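Local structure of RE68036p (Drosophila melanogaster, 1SQH) at residues I31-Y40 against E264-I272. The protein is of uncertain function but may transfer an acyl group to glycine as an N-acyltransferase. Sequence-based numbering, arbitrary orientation.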
ATOM      1  N   ILE A  31     -15.458  -7.055  -0.428  1.00 20.40           N
ATOM      2  CA  ILE A  31     -14.136  -7.438   0.047  1.00 21.90           C
ATOM      3  C   ILE A  31     -12.935  -7.251  -0.911  1.00 21.27           C
ATOM      4  O   ILE A  31     -11.776  -7.353  -0.487  1.00 19.65           O
ATOM      5  CB  ILE A  31     -14.212  -8.919   0.515  1.00 25.93           C
ATOM      6  CG1 ILE A  31     -13.548  -9.066   1.867  1.00 29.06           C
ATOM      7  CG2 ILE A  31     -13.626  -9.854  -0.532  1.00 27.12           C
ATOM      8  CD1 ILE A  31     -14.373  -8.449   2.979  1.00 31.52           C
ATOM      9  N   ARG A  32     -13.194  -6.981  -2.187  1.00 20.59           N
ATOM     10  CA  ARG A  32     -12.096  -6.825  -3.155  1.00 22.00           C
ATOM     11  C   ARG A  32     -11.693  -5.382  -3.397  1.00 20.34           C
ATOM     12  O   ARG A  32     -10.720  -5.111  -4.099  1.00 21.11           O
ATOM     13  CB  ARG A  32     -12.468  -7.427  -4.509  1.00 19.73           C
ATOM     14  CG  ARG A  32     -12.554  -8.928  -4.571  1.00 22.60           C
ATOM     15  CD  ARG A  32     -13.239  -9.300  -5.865  1.00 26.79           C
ATOM     16  NE  ARG A  32     -12.999 -10.670  -6.283  1.00 33.55           N
ATOM     17  CZ  ARG A  32     -12.413 -10.996  -7.430  1.00 36.15           C
ATOM     18  NH1 ARG A  32     -12.004 -10.046  -8.271  1.00 38.02           N
ATOM     19  NH2 ARG A  32     -12.248 -12.270  -7.749  1.00 36.81           N
ATOM     20  N   ASN A  33     -12.449  -4.465  -2.822  1.00 21.42           N
ATOM     21  CA  ASN A  33     -12.200  -3.038  -2.984  1.00 19.89           C
ATOM     22  C   ASN A  33     -10.922  -2.567  -2.271  1.00 20.32           C
ATOM     23  O   ASN A  33     -10.707  -2.855  -1.095  1.00 22.40           O
ATOM     24  CB  ASN A  33     -13.426  -2.281  -2.488  1.00 17.29           C
ATOM     25  CG  ASN A  33     -13.246  -0.801  -2.555  1.00 16.45           C
ATOM     26  OD1 ASN A  33     -12.741  -0.184  -1.610  1.00 13.98           O
ATOM     27  ND2 ASN A  33     -13.644  -0.207  -3.682  1.00 15.05           N
ATOM     28  N   PHE A  34     -10.078  -1.828  -2.986  1.00 19.52           N
ATOM     29  CA  PHE A  34      -8.818  -1.358  -2.427  1.00 17.68           C
ATOM     30  C   PHE A  34      -8.890  -0.364  -1.273  1.00 18.46           C
ATOM     31  O   PHE A  34      -7.971  -0.303  -0.447  1.00 16.53           O
ATOM     32  CB  PHE A  34      -7.941  -0.806  -3.545  1.00 15.89           C
ATOM     33  CG  PHE A  34      -7.254  -1.874  -4.345  1.00 16.66           C
ATOM     34  CD1 PHE A  34      -5.973  -2.304  -3.999  1.00 19.11           C
ATOM     35  CD2 PHE A  34      -7.898  -2.480  -5.418  1.00 16.46           C
ATOM     36  CE1 PHE A  34      -5.338  -3.327  -4.715  1.00 20.29           C
ATOM     37  CE2 PHE A  34      -7.277  -3.499  -6.141  1.00 18.63           C
ATOM     38  CZ  PHE A  34      -5.998  -3.924  -5.791  1.00 19.01           C
ATOM     39  N   HIS A  35      -9.953   0.427  -1.205  1.00 18.94           N
ATOM     40  CA  HIS A  35     -10.071   1.361  -0.105  1.00 18.35           C
ATOM     41  C   HIS A  35     -10.471   0.565   1.114  1.00 18.79           C
ATOM     42  O   HIS A  35     -10.038   0.861   2.234  1.00 17.30           O
ATOM     43  CB  HIS A  35     -11.076   2.463  -0.436  1.00 19.23           C
ATOM     44  CG  HIS A  35     -10.531   3.458  -1.409  1.00 21.85           C
ATOM     45  ND1 HIS A  35      -9.619   4.425  -1.044  1.00 19.70           N
ATOM     46  CD2 HIS A  35     -10.647   3.534  -2.756  1.00 20.01           C
ATOM     47  CE1 HIS A  35      -9.192   5.051  -2.128  1.00 21.53           C
ATOM     48  NE2 HIS A  35      -9.797   4.528  -3.180  1.00 20.97           N
ATOM     49  N   TYR A  36     -11.275  -0.469   0.900  1.00 17.45           N
ATOM     50  CA  TYR A  36     -11.648  -1.324   2.012  1.00 17.18           C
ATOM     51  C   TYR A  36     -10.370  -2.003   2.525  1.00 18.16           C
ATOM     52  O   TYR A  36     -10.142  -2.093   3.736  1.00 18.30           O
ATOM     53  CB  TYR A  36     -12.639  -2.403   1.561  1.00 18.24           C
ATOM     54  CG  TYR A  36     -12.654  -3.595   2.492  1.00 20.12           C
ATOM     55  CD1 TYR A  36     -13.293  -3.528   3.730  1.00 19.01           C
ATOM     56  CD2 TYR A  36     -11.981  -4.775   2.157  1.00 20.47           C
ATOM     57  CE1 TYR A  36     -13.267  -4.596   4.616  1.00 19.97           C
ATOM     58  CE2 TYR A  36     -11.946  -5.856   3.039  1.00 20.95           C
ATOM     59  CZ  TYR A  36     -12.595  -5.759   4.269  1.00 22.26           C
ATOM     60  OH  TYR A  36     -12.590  -6.830   5.139  1.00 20.71           O
ATOM     61  N   LEU A  37      -9.538  -2.476   1.595  1.00 16.25           N
ATOM     62  CA  LEU A  37      -8.303  -3.166   1.963  1.00 17.31           C
ATOM     63  C   LEU A  37      -7.376  -2.260   2.759  1.00 18.59           C
ATOM     64  O   LEU A  37      -6.778  -2.686   3.753  1.00 16.42           O
ATOM     65  CB  LEU A  37      -7.606  -3.702   0.708  1.00 16.48           C
ATOM     66  CG  LEU A  37      -8.398  -4.898   0.144  1.00 20.12           C
ATOM     67  CD1 LEU A  37      -7.838  -5.382  -1.190  1.00 16.67           C
ATOM     68  CD2 LEU A  37      -8.359  -6.016   1.185  1.00 18.67           C
ATOM     69  N   LEU A  38      -7.280  -1.005   2.323  1.00 19.24           N
ATOM     70  CA  LEU A  38      -6.461  -0.009   2.987  1.00 19.45           C
ATOM     71  C   LEU A  38      -6.979   0.194   4.416  1.00 19.68           C
ATOM     72  O   LEU A  38      -6.200   0.173   5.374  1.00 18.51           O
ATOM     73  CB  LEU A  38      -6.516   1.296   2.184  1.00 21.62           C
ATOM     74  CG  LEU A  38      -6.119   2.666   2.749  1.00 22.05           C
ATOM     75  CD1 LEU A  38      -5.086   2.534   3.834  1.00 26.69           C
ATOM     76  CD2 LEU A  38      -5.596   3.522   1.590  1.00 22.45           C
ATOM     77  N   LEU A  39      -8.294   0.367   4.544  1.00 19.54           N
ATOM     78  CA  LEU A  39      -8.927   0.572   5.846  1.00 21.59           C
ATOM     79  C   LEU A  39      -8.760  -0.684   6.692  1.00 23.37           C
ATOM     80  O   LEU A  39      -8.401  -0.624   7.880  1.00 21.71           O
ATOM     81  CB  LEU A  39     -10.415   0.902   5.667  1.00 20.75           C
ATOM     82  CG  LEU A  39     -10.852   2.379   5.690  1.00 22.91           C
ATOM     83  CD1 LEU A  39      -9.881   3.241   4.919  1.00 23.72           C
ATOM     84  CD2 LEU A  39     -12.259   2.500   5.096  1.00 21.91           C
ATOM     85  N   TYR A  40      -9.031  -1.830   6.076  1.00 22.54           N
ATOM     86  CA  TYR A  40      -8.875  -3.103   6.757  1.00 21.79           C
ATOM     87  C   TYR A  40      -7.430  -3.244   7.261  1.00 21.71           C
ATOM     88  O   TYR A  40      -7.184  -3.583   8.426  1.00 20.74           O
ATOM     89  CB  TYR A  40      -9.185  -4.239   5.787  1.00 22.64           C
ATOM     90  CG  TYR A  40      -8.714  -5.575   6.285  1.00 22.55           C
ATOM     91  CD1 TYR A  40      -9.503  -6.338   7.138  1.00 21.86           C
ATOM     92  CD2 TYR A  40      -7.459  -6.063   5.929  1.00 20.90           C
ATOM     93  CE1 TYR A  40      -9.054  -7.567   7.624  1.00 21.77           C
ATOM     94  CE2 TYR A  40      -6.999  -7.277   6.411  1.00 22.43           C
ATOM     95  CZ  TYR A  40      -7.802  -8.029   7.255  1.00 21.95           C
ATOM     96  OH  TYR A  40      -7.356  -9.263   7.689  1.00 24.03           O
ATOM     97  N   GLU A 264      -5.097 -15.122   7.413  1.00 21.09           N
ATOM     98  CA  GLU A 264      -6.148 -14.136   7.606  1.00 23.04           C
ATOM     99  C   GLU A 264      -7.088 -14.173   6.421  1.00 25.10           C
ATOM    100  O   GLU A 264      -6.718 -14.615   5.322  1.00 26.22           O
ATOM    101  CB  GLU A 264      -5.548 -12.725   7.789  1.00 21.63           C
ATOM    102  CG  GLU A 264      -4.991 -12.078   6.512  1.00 22.54           C
ATOM    103  CD  GLU A 264      -4.107 -10.856   6.793  1.00 22.25           C
ATOM    104  OE1 GLU A 264      -2.862 -10.990   6.767  1.00 19.55           O
ATOM    105  OE2 GLU A 264      -4.660  -9.765   7.043  1.00 22.29           O
ATOM    106  N   GLU A 265      -8.314 -13.717   6.640  1.00 25.91           N
ATOM    107  CA  GLU A 265      -9.285 -13.719   5.570  1.00 26.98           C
ATOM    108  C   GLU A 265      -9.408 -12.396   4.822  1.00 24.37           C
ATOM    109  O   GLU A 265     -10.096 -11.489   5.263  1.00 25.08           O
ATOM    110  CB  GLU A 265     -10.665 -14.120   6.085  1.00 30.01           C
ATOM    111  CG  GLU A 265     -11.677 -14.281   4.948  1.00 35.16           C
ATOM    112  CD  GLU A 265     -13.082 -14.609   5.427  1.00 39.72           C
ATOM    113  OE1 GLU A 265     -13.717 -13.736   6.060  1.00 40.76           O
ATOM    114  OE2 GLU A 265     -13.553 -15.742   5.167  1.00 41.01           O
ATOM    115  N   ILE A 266      -8.712 -12.289   3.701  1.00 22.28           N
ATOM    116  CA  ILE A 266      -8.814 -11.114   2.853  1.00 20.98           C
ATOM    117  C   ILE A 266      -8.433 -11.470   1.435  1.00 20.51           C
ATOM    118  O   ILE A 266      -7.815 -12.500   1.172  1.00 19.49           O
ATOM    119  CB  ILE A 266      -7.918  -9.927   3.294  1.00 20.77           C
ATOM    120  CG1 ILE A 266      -6.627 -10.439   3.913  1.00 21.39           C
ATOM    121  CG2 ILE A 266      -8.700  -8.985   4.185  1.00 24.33           C
ATOM    122  CD1 ILE A 266      -5.680 -11.047   2.923  1.00 18.36           C
ATOM    123  N   THR A 267      -8.842 -10.609   0.519  1.00 20.56           N
ATOM    124  CA  THR A 267      -8.532 -10.773  -0.887  1.00 20.09           C
ATOM    125  C   THR A 267      -7.044 -10.472  -1.022  1.00 19.16           C
ATOM    126  O   THR A 267      -6.545  -9.530  -0.405  1.00 20.86           O
ATOM    127  CB  THR A 267      -9.289  -9.735  -1.705  1.00 18.90           C
ATOM    128  OG1 THR A 267     -10.643  -9.688  -1.248  1.00 16.28           O
ATOM    129  CG2 THR A 267      -9.237 -10.069  -3.182  1.00 19.00           C
ATOM    130  N   LEU A 268      -6.326 -11.269  -1.797  1.00 17.93           N
ATOM    131  CA  LEU A 268      -4.923 -10.979  -2.003  1.00 17.74           C
ATOM    132  C   LEU A 268      -4.868  -9.973  -3.155  1.00 19.36           C
ATOM    133  O   LEU A 268      -5.682 -10.043  -4.079  1.00 18.64           O
ATOM    134  CB  LEU A 268      -4.164 -12.249  -2.385  1.00 14.97           C
ATOM    135  CG  LEU A 268      -3.518 -13.037  -1.248  1.00 17.05           C
ATOM    136  CD1 LEU A 268      -2.387 -12.195  -0.674  1.00 15.65           C
ATOM    137  CD2 LEU A 268      -4.547 -13.399  -0.163  1.00 15.22           C
ATOM    138  N   THR A 269      -3.929  -9.032  -3.103  1.00 19.11           N
ATOM    139  CA  THR A 269      -3.810  -8.059  -4.187  1.00 20.55           C
ATOM    140  C   THR A 269      -2.366  -7.640  -4.303  1.00 20.78           C
ATOM    141  O   THR A 269      -1.532  -8.031  -3.486  1.00 21.68           O
ATOM    142  CB  THR A 269      -4.636  -6.777  -3.934  1.00 19.63           C
ATOM    143  OG1 THR A 269      -4.112  -6.099  -2.787  1.00 21.74           O
ATOM    144  CG2 THR A 269      -6.110  -7.102  -3.701  1.00 19.81           C
ATOM    145  N   ALA A 270      -2.070  -6.845  -5.324  1.00 21.09           N
ATOM    146  CA  ALA A 270      -0.720  -6.336  -5.527  1.00 19.94           C
ATOM    147  C   ALA A 270      -0.785  -5.115  -6.421  1.00 22.01           C
ATOM    148  O   ALA A 270      -1.562  -5.069  -7.383  1.00 21.93           O
ATOM    149  CB  ALA A 270       0.165  -7.397  -6.164  1.00 18.51           C
ATOM    150  N   TRP A 271       0.022  -4.117  -6.080  1.00 21.09           N
ATOM    151  CA  TRP A 271       0.109  -2.892  -6.854  1.00 21.21           C
ATOM    152  C   TRP A 271       1.402  -2.947  -7.661  1.00 21.32           C
ATOM    153  O   TRP A 271       2.484  -3.024  -7.091  1.00 21.89           O
ATOM    154  CB  TRP A 271       0.148  -1.683  -5.925  1.00 20.00           C
ATOM    155  CG  TRP A 271      -1.202  -1.223  -5.459  1.00 19.95           C
ATOM    156  CD1 TRP A 271      -1.658  -1.181  -4.171  1.00 20.44           C
ATOM    157  CD2 TRP A 271      -2.240  -0.669  -6.274  1.00 18.60           C
ATOM    158  NE1 TRP A 271      -2.917  -0.623  -4.130  1.00 20.63           N
ATOM    159  CE2 TRP A 271      -3.297  -0.302  -5.409  1.00 20.51           C
ATOM    160  CE3 TRP A 271      -2.377  -0.443  -7.651  1.00 18.25           C
ATOM    161  CZ2 TRP A 271      -4.482   0.284  -5.883  1.00 20.09           C
ATOM    162  CZ3 TRP A 271      -3.550   0.137  -8.120  1.00 20.19           C
ATOM    163  CH2 TRP A 271      -4.588   0.495  -7.234  1.00 19.56           C
ATOM    164  N   ILE A 272       1.299  -2.919  -8.984  1.00 22.70           N
ATOM    165  CA  ILE A 272       2.496  -2.959  -9.818  1.00 22.24           C
ATOM    166  C   ILE A 272       2.457  -1.863 -10.870  1.00 23.77           C
ATOM    167  O   ILE A 272       1.382  -1.479 -11.343  1.00 23.85           O
ATOM    168  CB  ILE A 272       2.663  -4.324 -10.554  1.00 21.72           C
ATOM    169  CG1 ILE A 272       1.540  -4.520 -11.565  1.00 21.05           C
ATOM    170  CG2 ILE A 272       2.697  -5.467  -9.551  1.00 19.84           C
ATOM    171  CD1 ILE A 272       1.769  -5.687 -12.538  1.00 22.98           C
TER
HETATM  172  O   HOH W   1     -11.938  -9.511   4.622  1.00 31.10           O
HETATM  173  O   HOH W   2     -10.062 -11.434   8.014  1.00 40.44           O
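With CG of Y40 trans to its backbone N (chi1 165°), the phenol swings from the helix onto I266 and E264; F34, its CG rotated instead to lie beside the backbone N, meets T269 and W271. Both aromatics illustrate how one helix face can reach several points along a loop and the strand that follows it. I266 CG2 lies over one face of the Y40 ring, a CH-pi contact 3.4 Å from the centroid. At the ring's edge, Y40 OH donates to E264 OE2 (2.8 Å), which accepts on its anti lone pair, away from the other carboxylate oxygen, and K44 forms a salt bridge with the same OE2. A leucine in place of Y40 would probably leave E264 with K44 but without its hydroxyl donor, and deprive the I266 methyl of its aromatic face. Before the helix, T267 OG1 donates to I31 O (2.7 Å) from well above the carbonyl plane. L37 CD1 and T269 CG2 meet tip to tip at a tight 3.5 Å, while F34 and W271 overlap obliquely, planes 45° apart. Farther out, a water bridges Y36 OH and the carbonyl of E265. Helix segment 34-40 runs nearly perpendicular to strand segment 268-272 (101°), whose strand pairs antiparallel with strand 147-157 in the mixed sheet. The contact thus joins the DUF5645 and FR47-like regions, both of the acetyltransferase clan, in a helix-on-sheet packing that fits a two-part, GNAT-like architecture.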